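Long-range contacts in alanine racemase (Actinobacillus succinogenes, PDB 3C3K), which is of unestablished function despite its enzyme name, and has the two-lobed alpha/beta fold of the periplasmic binding protein-like family: residues 13-18 with 43-48; 23-28 with 237-242; 31-36 with 246-251; 68-73 with 87-92; 130-135 with 161-166. All blocks are in the same frame, centred on the assembly; numbering follows the deposited sequence.

Contact 1: 13-18 with 43-48; sequences VMVSNI and LCNTES
Val13 and Leu43 stand side by side on one face of two parallel strands, pointing the same way, and the CD2 branch of Leu43 lies 3.7 Å from Val13 CB. Leu43 has its CG anti to the carbonyl carbon (chi1 -55°), which lets the same methyl also meet Val15 CG2 at 4.1 Å; a leucine is long enough to serve two beta-branched valines two residues apart. On the other face Met14 and Thr46 cross obliquely. The methyl CG2 of Thr46 rests 3.7 Å from Met14 CG, and beyond it the flexible methionine chain turns away toward strand 68-70. Between the two faces the strands are tied by Cys44 N to Val13 O and by Val15 N to Cys44 O, the latter 2.8 Å long. Further along, Val15 O receives Glu47 N at 3.2 Å, in the carbonyl plane and nearly straight (171°), so the inverse gamma turn centred on Asn45 is still tied to the neighbouring strand. Asn45 suits this place because its amide both accepts and donates. Its OD1 takes Ile18 N at 2.8 Å, a bent bond (139°) with the donor above the carbonyl plane, and the same oxygen lies 3.4 Å from Ile18 CB. Its ND2 donates to Glu31 OE2 of the second subunit, while Leu43 and Ile18 also pack on that subunit. Here strands 9-15 and 39-45, linked through helix 21-35, form the opening beta-alpha-beta unit of the Rossmann-like first lobe, with its outer strand set against the dimer partner.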
# COMPACT_ATOMS: atom_id res chain seq x y z
N VAL B 13 8.68 12.78 -6.12
CA VAL B 13 9.13 11.41 -5.83
C VAL B 13 8.74 10.45 -6.94
O VAL B 13 7.57 10.36 -7.28
CB VAL B 13 8.58 10.93 -4.48
CG1 VAL B 13 9.22 9.62 -4.05
CG2 VAL B 13 8.78 12.03 -3.40
N MET B 14 9.72 9.75 -7.50
CA MET B 14 9.50 8.72 -8.51
C MET B 14 9.50 7.39 -7.79
O MET B 14 10.56 6.89 -7.39
CB MET B 14 10.62 8.78 -9.57
CG MET B 14 10.42 9.90 -10.66
SD MET B 14 11.80 10.23 -11.87
CE MET B 14 13.06 9.67 -10.97
N VAL B 15 8.32 6.81 -7.63
CA VAL B 15 8.08 5.63 -6.80
C VAL B 15 8.19 4.36 -7.65
O VAL B 15 7.68 4.31 -8.78
CB VAL B 15 6.67 5.75 -6.23
CG1 VAL B 15 6.26 4.54 -5.44
CG2 VAL B 15 6.65 6.96 -5.29
N SER B 16 8.86 3.34 -7.11
CA SER B 16 8.98 2.10 -7.86
C SER B 16 7.67 1.31 -7.94
O SER B 16 7.37 0.70 -8.94
CB SER B 16 10.12 1.25 -7.28
OG SER B 16 9.86 1.10 -5.91
N ASN B 17 6.87 1.31 -6.89
CA ASN B 17 5.52 0.67 -6.99
C ASN B 17 4.66 1.16 -5.86
O ASN B 17 4.87 0.87 -4.69
CB ASN B 17 5.64 -0.89 -6.97
CG ASN B 17 4.30 -1.59 -7.13
OD1 ASN B 17 3.24 -1.01 -6.93
ND2 ASN B 17 4.35 -2.89 -7.47
N ILE B 18 3.65 1.91 -6.21
CA ILE B 18 2.83 2.56 -5.25
C ILE B 18 2.02 1.53 -4.40
O ILE B 18 1.60 1.85 -3.28
CB ILE B 18 1.96 3.63 -5.98
CG1 ILE B 18 1.82 4.85 -5.08
CG2 ILE B 18 0.68 3.00 -6.67
CD1 ILE B 18 0.82 5.83 -5.58
N LEU B 43 3.94 12.75 -6.33
CA LEU B 43 4.41 11.39 -6.63
C LEU B 43 4.23 11.02 -8.09
O LEU B 43 3.32 11.47 -8.75
CB LEU B 43 3.62 10.34 -5.82
CG LEU B 43 3.60 10.51 -4.32
CD1 LEU B 43 2.67 9.43 -3.81
CD2 LEU B 43 5.03 10.35 -3.70
N CYS B 44 5.06 10.13 -8.59
CA CYS B 44 4.79 9.52 -9.89
C CYS B 44 5.08 8.05 -9.73
O CYS B 44 6.14 7.68 -9.18
CB CYS B 44 5.69 10.07 -10.97
SG CYS B 44 5.25 9.32 -12.59
N ASN B 45 4.12 7.23 -10.13
CA ASN B 45 4.27 5.79 -10.01
C ASN B 45 4.95 5.33 -11.26
O ASN B 45 4.30 4.86 -12.21
CB ASN B 45 2.91 5.08 -9.84
CG ASN B 45 3.09 3.63 -9.56
OD1 ASN B 45 3.92 3.26 -8.70
ND2 ASN B 45 2.36 2.77 -10.30
N THR B 46 6.27 5.47 -11.27
CA THR B 46 7.06 5.33 -12.52
C THR B 46 7.31 3.87 -12.81
O THR B 46 7.35 3.42 -13.97
CB THR B 46 8.42 6.15 -12.45
OG1 THR B 46 9.03 5.95 -11.17
CG2 THR B 46 8.18 7.61 -12.57
N GLU B 47 7.51 3.09 -11.75
CA GLU B 47 7.82 1.64 -11.90
C GLU B 47 8.93 1.33 -12.88
O GLU B 47 8.82 0.37 -13.71
CB GLU B 47 6.58 0.89 -12.37
CG GLU B 47 5.38 1.16 -11.50
CD GLU B 47 4.20 0.25 -11.83
OE1 GLU B 47 3.29 0.62 -12.60
OE2 GLU B 47 4.18 -0.86 -11.31
N SER B 48 9.98 2.16 -12.84
CA SER B 48 11.11 2.03 -13.72
C SER B 48 10.75 1.88 -15.18
O SER B 48 11.39 1.13 -15.94
CB SER B 48 12.00 0.89 -13.24
OG SER B 48 12.31 1.11 -11.86

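Contact 2: 23-28 with 237-242; sequences CAAVVK and QPSEQI
Lys28 runs its aliphatic chain past the carboxylate of Glu240, the two side chains meeting at an angle on the outer side of a pair of helices. From CB the chain leaves with CG anti to the backbone N (chi1 -168°) and stays extended, which brings successive methylenes past one oxygen: CG is 4.0 Å from Glu240 OE1, CD closes to 3.5 Å of that atom, and CE is still near it. A turn at the last torsion (chi4 39°) then leaves NZ 4.9 Å from Glu240 OE1, too far for a salt bridge, although the opposite charges would probably still favour each other. The firm partner of this glutamate is Lys32, one helical turn further on, which forms a salt bridge with OE2. These two helices, 21-35 and 239-254, come from far apart in the sequence yet pack within the same lobe. As in type I periplasmic binding proteins, the chain goes over to the second lobe and returns, and the late helix joins the first-lobe elements. Small residues let the backbones draw close beneath the charged pair. Ala25 CB touches Ser239 CB at 3.5 Å, and Ala25 O lies 3.7 Å from Glu240 CA. Val26 places its CG2 methyl 3.7 Å from Ser239 O, while its other branch, CG1, reaches Ile242 CG2 at 4.4 Å, so the beta-branched side chain fits between a polar backbone and a greasy neighbour. Pro238 occupies the N-cap position of helix 239-254, and its carbonyl accepts Ile242 N. Deeper in the lobe, Val26 also packs on Met71.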
# COMPACT_ATOMS: atom_id res chain seq x y z
N CYS B 23 7.29 1.19 -0.35
CA CYS B 23 7.22 2.55 -0.90
C CYS B 23 6.43 3.47 -0.03
O CYS B 23 6.85 4.58 0.15
CB CYS B 23 6.65 2.56 -2.28
SG CYS B 23 7.74 1.62 -3.39
N ALA B 24 5.26 3.05 0.47
CA ALA B 24 4.41 3.90 1.25
C ALA B 24 5.13 4.34 2.50
O ALA B 24 4.95 5.47 2.95
CB ALA B 24 3.06 3.17 1.61
N ALA B 25 5.91 3.46 3.09
CA ALA B 25 6.69 3.77 4.28
C ALA B 25 7.80 4.74 3.95
O ALA B 25 8.05 5.64 4.72
CB ALA B 25 7.30 2.49 4.94
N VAL B 26 8.48 4.57 2.81
CA VAL B 26 9.51 5.56 2.45
C VAL B 26 8.85 6.94 2.15
O VAL B 26 9.28 7.99 2.64
CB VAL B 26 10.35 5.11 1.25
CG1 VAL B 26 11.35 6.24 0.92
CG2 VAL B 26 11.11 3.79 1.60
N VAL B 27 7.75 6.93 1.38
CA VAL B 27 7.02 8.17 1.18
C VAL B 27 6.61 8.89 2.46
O VAL B 27 6.71 10.12 2.54
CB VAL B 27 5.86 7.98 0.28
CG1 VAL B 27 5.05 9.24 0.17
CG2 VAL B 27 6.39 7.58 -1.09
N LYS B 28 6.14 8.15 3.44
CA LYS B 28 5.81 8.74 4.68
C LYS B 28 6.96 9.56 5.30
O LYS B 28 6.74 10.66 5.82
CB LYS B 28 5.34 7.66 5.69
CG LYS B 28 4.70 8.29 6.94
CD LYS B 28 4.19 7.23 7.97
CE LYS B 28 3.74 7.88 9.32
NZ LYS B 28 3.01 9.16 9.03
N GLN B 237 13.87 -3.10 7.38
CA GLN B 237 14.54 -1.84 6.92
C GLN B 237 14.04 -0.63 7.72
O GLN B 237 12.87 -0.59 8.12
CB GLN B 237 14.21 -1.55 5.48
CG GLN B 237 14.73 -2.63 4.53
CD GLN B 237 14.97 -2.07 3.17
OE1 GLN B 237 15.59 -1.01 3.04
NE2 GLN B 237 14.52 -2.80 2.11
N PRO B 238 14.90 0.35 7.93
CA PRO B 238 14.38 1.55 8.58
C PRO B 238 13.68 2.46 7.54
O PRO B 238 14.22 3.54 7.19
CB PRO B 238 15.66 2.22 9.14
CG PRO B 238 16.74 1.81 8.21
CD PRO B 238 16.37 0.42 7.69
N SER B 239 12.50 2.06 7.10
CA SER B 239 11.92 2.61 5.87
C SER B 239 11.62 4.10 5.94
O SER B 239 11.98 4.85 5.03
CB SER B 239 10.71 1.80 5.44
OG SER B 239 11.15 0.48 5.09
N GLU B 240 10.93 4.53 7.00
CA GLU B 240 10.75 5.94 7.24
C GLU B 240 12.03 6.77 7.31
O GLU B 240 12.08 7.85 6.73
CB GLU B 240 9.91 6.16 8.49
CG GLU B 240 9.22 7.48 8.52
CD GLU B 240 8.15 7.55 9.62
OE1 GLU B 240 7.21 6.73 9.62
OE2 GLU B 240 8.28 8.40 10.52
N GLN B 241 13.04 6.31 8.06
CA GLN B 241 14.38 6.95 8.11
C GLN B 241 15.06 7.04 6.74
O GLN B 241 15.67 8.05 6.45
CB GLN B 241 15.33 6.24 9.12
CG GLN B 241 14.82 6.31 10.62
CD GLN B 241 15.88 5.96 11.70
OE1 GLN B 241 15.94 6.59 12.77
NE2 GLN B 241 16.71 4.94 11.42
N ILE B 242 14.95 6.02 5.90
CA ILE B 242 15.35 6.14 4.50
C ILE B 242 14.74 7.33 3.77
O ILE B 242 15.47 8.09 3.16
CB ILE B 242 15.12 4.80 3.74
CG1 ILE B 242 16.03 3.72 4.32
CG2 ILE B 242 15.36 4.94 2.17
CD1 ILE B 242 15.68 2.39 3.79

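Contact 3: 31-36 with 246-251; sequences EKTAEK and AVSLLL
Thr33 and Val247 pass alongside one another, running opposite ways, methyl against methyl, with Thr33 CG2 3.6 Å from Val247 CG1. The threonine has CG2 anti to the backbone N, its OG1 at chi1 -59°, and this puts the apolar branch rather than the hydroxyl against the valine. The same Val247 methyl also reaches the next residue, lying 3.8 Å from Ala34 N and 4.3 Å from Ala34 CB; alanine suits the spot because it leaves room for the branch. Leu251 CD1, one turn after Val247, comes to 4.4 Å from Thr33 CG2. No hydrogen bond joins the segments: this is apolar helix packing, the two axes 9.1 Å apart and their directions 32° from parallel. Helices 21-35 and 239-254 thus lie together on one side of the sheet of the first lobe, in the layered alpha/beta build of the periplasmic binding protein-like fold. Strands stand behind both. Ala34 rests on Tyr39 and Ile41, Leu251 also meets Tyr39, and Ala246 with Leu249 and Leu250 settles on Val90. Farther out the long polar residues face other partners: Glu35 makes salt bridges to Arg40 and to Arg52 of the second subunit.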
# COMPACT_ATOMS: atom_id res chain seq x y z
N GLU B 31 7.63 12.76 3.32
CA GLU B 31 6.66 13.80 3.61
C GLU B 31 6.95 14.46 4.94
O GLU B 31 6.82 15.66 5.08
CB GLU B 31 5.26 13.21 3.71
CG GLU B 31 4.68 12.68 2.44
CD GLU B 31 3.40 11.85 2.68
OE1 GLU B 31 3.23 11.20 3.77
OE2 GLU B 31 2.56 11.88 1.76
N LYS B 32 7.36 13.68 5.92
CA LYS B 32 7.59 14.25 7.24
C LYS B 32 8.69 15.27 7.17
O LYS B 32 8.51 16.34 7.65
CB LYS B 32 7.98 13.19 8.24
CG LYS B 32 6.76 12.55 8.92
CD LYS B 32 7.25 11.36 9.70
CE LYS B 32 8.32 11.86 10.69
NZ LYS B 32 8.59 10.84 11.75
N THR B 33 9.82 14.92 6.56
CA THR B 33 10.93 15.88 6.47
C THR B 33 10.66 17.01 5.53
O THR B 33 10.97 18.14 5.88
CB THR B 33 12.29 15.21 6.29
OG1 THR B 33 12.47 14.35 7.43
CG2 THR B 33 13.42 16.24 6.28
N ALA B 34 10.06 16.73 4.37
CA ALA B 34 9.79 17.78 3.38
C ALA B 34 8.86 18.83 3.95
O ALA B 34 9.14 20.02 3.80
CB ALA B 34 9.25 17.17 2.04
N GLU B 35 7.81 18.44 4.69
CA GLU B 35 6.79 19.39 5.06
C GLU B 35 7.21 20.27 6.26
O GLU B 35 6.55 21.28 6.52
CB GLU B 35 5.45 18.72 5.34
CG GLU B 35 4.94 17.91 4.15
CD GLU B 35 3.45 17.54 4.19
OE1 GLU B 35 2.98 17.00 5.20
OE2 GLU B 35 2.76 17.74 3.17
N LYS B 36 8.29 19.91 6.94
CA LYS B 36 8.94 20.77 7.96
C LYS B 36 9.87 21.80 7.36
O LYS B 36 10.35 22.72 8.07
CB LYS B 36 9.83 19.96 8.90
CG LYS B 36 9.04 19.09 9.88
CD LYS B 36 8.21 19.91 10.94
CE LYS B 36 7.52 18.97 11.93
NZ LYS B 36 6.60 19.85 12.73
N ALA B 246 16.62 10.79 2.70
CA ALA B 246 16.64 11.15 1.29
C ALA B 246 16.32 12.64 1.16
O ALA B 246 17.07 13.38 0.55
CB ALA B 246 15.73 10.23 0.42
N VAL B 247 15.29 13.11 1.83
CA VAL B 247 14.98 14.55 1.85
C VAL B 247 16.08 15.41 2.37
O VAL B 247 16.38 16.46 1.75
CB VAL B 247 13.66 14.85 2.59
CG1 VAL B 247 13.41 16.38 2.69
CG2 VAL B 247 12.55 14.15 1.87
N SER B 248 16.67 14.99 3.49
CA SER B 248 17.83 15.66 4.04
C SER B 248 18.98 15.84 3.07
O SER B 248 19.60 16.91 3.06
CB SER B 248 18.35 14.94 5.29
OG SER B 248 17.57 15.43 6.36
N LEU B 249 19.22 14.80 2.26
CA LEU B 249 20.25 14.86 1.24
C LEU B 249 19.84 15.79 0.11
O LEU B 249 20.71 16.51 -0.50
CB LEU B 249 20.62 13.46 0.74
CG LEU B 249 21.20 12.42 1.72
CD1 LEU B 249 21.48 11.04 1.01
CD2 LEU B 249 22.47 12.97 2.29
N LEU B 250 18.54 15.79 -0.21
CA LEU B 250 18.01 16.65 -1.27
C LEU B 250 18.11 18.09 -0.83
O LEU B 250 18.35 18.97 -1.64
CB LEU B 250 16.54 16.33 -1.61
CG LEU B 250 16.09 16.83 -2.98
CD1 LEU B 250 16.68 15.90 -4.02
CD2 LEU B 250 14.56 16.82 -3.10
N LEU B 251 17.86 18.35 0.44
CA LEU B 251 18.00 19.72 0.98
C LEU B 251 19.44 20.26 1.01
O LEU B 251 19.66 21.45 0.81
CB LEU B 251 17.31 19.85 2.36
CG LEU B 251 15.78 19.67 2.44
CD1 LEU B 251 15.32 19.49 3.93
CD2 LEU B 251 14.95 20.76 1.69

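Contact 4: 68-73 with 87-92; sequences VITMDA and FPWVQC
The indole of Trp89 turns an edge to the neighbouring strand: Thr70 CG2 lies close to the ring plane, 3.8 Å from NE1, and Val68 O also sits at this edge. Val68 and Trp89 point the same way, with Val68 CG1 4.0 Å from CD1, while Leu77 and Ile84 of helix 77-84 pack on the tryptophan. The second flat group, the amide of Gln91, is fixed by NE2. It donates to Asp72 O at 2.9 Å, with the acceptor almost in the amide plane and the bond in the carbonyl plane, and to Cys92 O from above that carbonyl's plane. A kink at chi2 (97°) folds the glutamine back to reach these two backbone oxygens, and leaves OE1 3.5 Å from Thr70 CG2. Strands 68-70 and 89-92 are neighbours in the parallel sheet of the first lobe and, with helix 77-84 between them, a beta-alpha-beta unit of its Rossmann-like fold. Four backbone bonds join them, from Val68 N to Pro88 O up to the nearly straight Cys92 N to Thr70 O (2.8 Å, 177°). On the opposite face Ile69 CG2 presses against Cys92 SG at 3.4 Å; a short, apolar cysteine side chain suits a spot that helix 239-254 also covers through Ala246. Thr70 then closes its strand with an ST turn, OG1 accepting Asp72 N at 3.1 Å.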
# COMPACT_ATOMS: atom_id res chain seq x y z
N VAL B 68 14.28 15.94 -7.31
CA VAL B 68 13.69 14.62 -7.48
C VAL B 68 14.35 13.54 -6.55
O VAL B 68 15.56 13.49 -6.40
CB VAL B 68 13.64 14.24 -9.01
CG1 VAL B 68 14.91 14.52 -9.65
CG2 VAL B 68 13.24 12.75 -9.27
N ILE B 69 13.51 12.75 -5.85
CA ILE B 69 13.95 11.52 -5.17
C ILE B 69 13.39 10.38 -5.95
O ILE B 69 12.22 10.40 -6.30
CB ILE B 69 13.44 11.47 -3.73
CG1 ILE B 69 14.02 12.67 -2.99
CG2 ILE B 69 13.87 10.13 -3.01
CD1 ILE B 69 13.36 12.91 -1.60
N THR B 70 14.25 9.48 -6.37
CA THR B 70 13.86 8.32 -7.17
C THR B 70 14.08 7.00 -6.39
O THR B 70 15.05 6.85 -5.68
CB THR B 70 14.57 8.29 -8.57
OG1 THR B 70 13.96 7.22 -9.34
CG2 THR B 70 16.11 8.11 -8.46
N MET B 71 13.11 6.08 -6.51
CA MET B 71 13.22 4.78 -5.97
C MET B 71 13.30 3.79 -7.20
O MET B 71 13.29 2.58 -7.00
CB MET B 71 12.02 4.44 -5.07
CG MET B 71 11.59 5.54 -3.97
SD MET B 71 10.07 4.93 -3.06
CE MET B 71 10.89 3.70 -2.20
N ASP B 72 13.49 4.31 -8.42
CA ASP B 72 13.62 3.39 -9.58
C ASP B 72 14.90 2.60 -9.70
O ASP B 72 15.91 2.89 -9.00
CB ASP B 72 13.44 4.19 -10.87
CG ASP B 72 11.98 4.51 -11.18
OD1 ASP B 72 11.12 3.97 -10.50
OD2 ASP B 72 11.73 5.21 -12.19
N ALA B 73 14.90 1.61 -10.60
CA ALA B 73 16.08 0.79 -10.85
C ALA B 73 17.29 1.69 -11.14
O ALA B 73 17.18 2.72 -11.87
CB ALA B 73 15.84 -0.20 -12.04
N PHE B 87 20.25 19.50 -11.19
CA PHE B 87 19.09 19.61 -10.30
C PHE B 87 19.26 18.71 -9.08
O PHE B 87 19.87 17.64 -9.18
CB PHE B 87 17.76 19.34 -11.03
CG PHE B 87 17.31 20.45 -11.97
CD1 PHE B 87 16.69 21.60 -11.46
CD2 PHE B 87 17.48 20.34 -13.36
CE1 PHE B 87 16.23 22.63 -12.32
CE2 PHE B 87 17.01 21.32 -14.24
CZ PHE B 87 16.39 22.49 -13.72
N PRO B 88 18.77 19.14 -7.89
CA PRO B 88 18.84 18.23 -6.73
C PRO B 88 18.25 16.84 -7.03
O PRO B 88 17.16 16.75 -7.60
CB PRO B 88 17.99 18.92 -5.69
CG PRO B 88 18.14 20.40 -6.04
CD PRO B 88 18.07 20.40 -7.56
N TRP B 89 18.99 15.77 -6.70
CA TRP B 89 18.65 14.40 -7.11
C TRP B 89 19.19 13.45 -6.05
O TRP B 89 20.35 13.58 -5.62
CB TRP B 89 19.32 14.13 -8.48
CG TRP B 89 18.96 12.92 -9.25
CD1 TRP B 89 17.96 12.04 -9.01
CD2 TRP B 89 19.57 12.51 -10.49
NE1 TRP B 89 17.91 11.09 -10.00
CE2 TRP B 89 18.90 11.35 -10.92
CE3 TRP B 89 20.63 13.01 -11.26
CZ2 TRP B 89 19.25 10.66 -12.11
CZ3 TRP B 89 21.00 12.31 -12.47
CH2 TRP B 89 20.29 11.17 -12.89
N VAL B 90 18.36 12.50 -5.62
CA VAL B 90 18.75 11.52 -4.62
C VAL B 90 18.13 10.21 -5.00
O VAL B 90 16.99 10.19 -5.41
CB VAL B 90 18.25 11.86 -3.20
CG1 VAL B 90 18.57 10.75 -2.24
CG2 VAL B 90 18.89 13.15 -2.65
N GLN B 91 18.87 9.12 -4.83
CA GLN B 91 18.37 7.80 -5.11
C GLN B 91 18.12 7.07 -3.82
O GLN B 91 18.96 7.10 -2.90
CB GLN B 91 19.32 7.03 -6.03
CG GLN B 91 19.11 5.46 -5.93
CD GLN B 91 18.21 5.00 -7.07
OE1 GLN B 91 18.41 5.44 -8.20
NE2 GLN B 91 17.24 4.14 -6.79
N CYS B 92 16.96 6.45 -3.70
CA CYS B 92 16.62 5.60 -2.53
C CYS B 92 16.66 4.13 -2.87
O CYS B 92 16.18 3.71 -3.92
CB CYS B 92 15.19 5.85 -2.07
SG CYS B 92 14.86 7.38 -1.27

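Contact 5: 130-135 with 161-166; sequences INHDLA and SYAENL
Backbone hydrogen bonds set Ile130 and Asn131 beside Ser161 and Tyr162 as parallel strands: Asn131 N gives to Ser161 O, and Asn131 O takes Ala163 N at 2.7 Å. A side chain adds the third bond. His132 ND1 donates to Ala163 O at 2.8 Å, nearly straight (173°) and with the oxygen in the ring plane, though the nitrogen stands above the carbonyl plane. Histidine suits this position, since an N-H lying in the ring plane can tie down a loop carbonyl just past the strand. Asn131 OD1 accepts His132 N locally. Among the packing contacts, Asn131 and Tyr162 lie side by side with amide and ring planes 23° apart, and Asn131 CB is 3.7 Å from Tyr162 CE1. Both polar ends, Asn131 ND2 and Tyr162 OH, bond to Glu143. Leu134 lies roughly perpendicular to the tyrosine side chain, its CD1 3.8 Å from OH. Leu166 lays its CA over one face of the His132 ring and holds CB 4.0 Å from NE2, while Ile130 CG2 meets Ala163 CB on the side covered by helices 168-179 and 193-205. Strands 127-131 and 159-162, with helix 137-152, make a beta-alpha-beta unit of the second lobe; a glycerol, probably from the crystallisation liquor, lies near Leu166, which also touches the first lobe at Asn20, consistent with an interlobe cleft.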
# COMPACT_ATOMS: atom_id res chain seq x y z
N ILE B 130 12.36 -16.72 -3.52
CA ILE B 130 11.33 -16.16 -4.40
C ILE B 130 11.84 -14.73 -4.70
O ILE B 130 11.95 -13.88 -3.77
CB ILE B 130 9.91 -16.11 -3.73
CG1 ILE B 130 9.44 -17.51 -3.40
CG2 ILE B 130 8.87 -15.45 -4.72
CD1 ILE B 130 8.09 -17.59 -2.72
N ASN B 131 12.24 -14.50 -5.94
CA ASN B 131 12.71 -13.17 -6.32
C ASN B 131 11.62 -12.47 -7.17
O ASN B 131 10.60 -13.09 -7.51
CB ASN B 131 14.07 -13.28 -7.04
CG ASN B 131 14.89 -12.02 -6.96
OD1 ASN B 131 14.36 -10.95 -6.66
ND2 ASN B 131 16.18 -12.11 -7.32
N HIS B 132 11.77 -11.20 -7.51
CA HIS B 132 10.66 -10.57 -8.24
C HIS B 132 11.10 -9.97 -9.56
O HIS B 132 10.97 -10.65 -10.64
CB HIS B 132 9.79 -9.66 -7.32
CG HIS B 132 8.85 -8.74 -8.05
ND1 HIS B 132 7.97 -9.18 -9.02
CD2 HIS B 132 8.64 -7.40 -7.93
CE1 HIS B 132 7.26 -8.15 -9.48
NE2 HIS B 132 7.65 -7.06 -8.85
N ASP B 133 11.64 -8.76 -9.53
CA ASP B 133 11.97 -8.00 -10.78
C ASP B 133 13.45 -7.63 -10.76
O ASP B 133 13.86 -6.71 -10.05
CB ASP B 133 11.11 -6.73 -10.78
CG ASP B 133 11.34 -5.79 -11.99
OD1 ASP B 133 12.10 -6.04 -12.97
OD2 ASP B 133 10.70 -4.72 -11.91
N LEU B 134 14.24 -8.38 -11.52
CA LEU B 134 15.69 -8.20 -11.58
C LEU B 134 16.22 -6.91 -12.21
O LEU B 134 17.42 -6.75 -12.25
CB LEU B 134 16.35 -9.41 -12.29
CG LEU B 134 16.54 -10.74 -11.51
CD1 LEU B 134 17.24 -11.74 -12.46
CD2 LEU B 134 17.36 -10.62 -10.24
N ALA B 135 15.38 -6.03 -12.77
CA ALA B 135 15.86 -4.73 -13.23
C ALA B 135 16.41 -3.94 -12.00
O ALA B 135 17.32 -3.13 -12.15
CB ALA B 135 14.69 -3.90 -13.92
N SER B 161 12.54 -18.87 -7.79
CA SER B 161 11.33 -18.79 -8.55
C SER B 161 10.95 -17.31 -8.62
O SER B 161 11.13 -16.60 -7.64
CB SER B 161 10.28 -19.61 -7.80
OG SER B 161 9.00 -19.41 -8.34
N TYR B 162 10.46 -16.83 -9.75
CA TYR B 162 10.31 -15.38 -9.91
C TYR B 162 8.87 -15.01 -9.84
O TYR B 162 8.02 -15.57 -10.56
CB TYR B 162 10.96 -14.84 -11.21
CG TYR B 162 12.47 -14.98 -11.21
CD1 TYR B 162 13.26 -13.99 -10.67
CD2 TYR B 162 13.11 -16.12 -11.76
CE1 TYR B 162 14.62 -14.10 -10.63
CE2 TYR B 162 14.53 -16.23 -11.75
CZ TYR B 162 15.26 -15.20 -11.17
OH TYR B 162 16.64 -15.21 -11.04
N ALA B 163 8.55 -14.11 -8.92
CA ALA B 163 7.16 -13.69 -8.86
C ALA B 163 6.91 -12.68 -9.96
O ALA B 163 7.68 -11.77 -10.11
CB ALA B 163 6.83 -13.10 -7.47
N GLU B 164 5.83 -12.78 -10.71
CA GLU B 164 5.63 -11.74 -11.76
C GLU B 164 5.17 -10.41 -11.18
O GLU B 164 5.66 -9.34 -11.57
CB GLU B 164 4.66 -12.18 -12.85
CG GLU B 164 4.27 -10.98 -13.71
CD GLU B 164 3.87 -11.33 -15.13
OE1 GLU B 164 2.93 -12.15 -15.31
OE2 GLU B 164 4.47 -10.76 -16.06
N ASN B 165 4.24 -10.48 -10.26
CA ASN B 165 3.76 -9.25 -9.61
C ASN B 165 4.17 -9.19 -8.17
O ASN B 165 4.56 -10.20 -7.63
CB ASN B 165 2.26 -9.22 -9.71
CG ASN B 165 1.82 -9.19 -11.14
OD1 ASN B 165 2.19 -8.31 -11.88
ND2 ASN B 165 1.07 -10.18 -11.55
N LEU B 166 4.07 -8.02 -7.53
CA LEU B 166 4.33 -7.95 -6.14
C LEU B 166 2.99 -8.08 -5.39
O LEU B 166 2.41 -7.09 -4.97
CB LEU B 166 5.11 -6.64 -5.75
CG LEU B 166 5.60 -6.77 -4.31
CD1 LEU B 166 6.84 -7.59 -4.25
CD2 LEU B 166 5.79 -5.41 -3.62

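Overall arrangement
Contacts 1, 3 and 4 are buried, all in the first lobe; contact 2 of that lobe and contact 5 of the second are only partly buried. Contacts 1 and 4 share one parallel sheet, where strands 9-15 and 68-70 are neighbours, and backbone bonds dominate both. Contacts 2 and 3 hold the same pair of helices without a single hydrogen bond between their segments: small and branched apolar groups do the work, and a salt bridge from Glu240 to Lys32 ties the two contacts together on the outer side. These helices lie against the sheet, so contact 2 touches Met71 and contact 3 touches Cys92 of contact 4. Contact 5 repeats the strand pairing in the second lobe, about 31 Å from contact 3 between centres. Contacts 1, 2 and 3 also reach the second subunit.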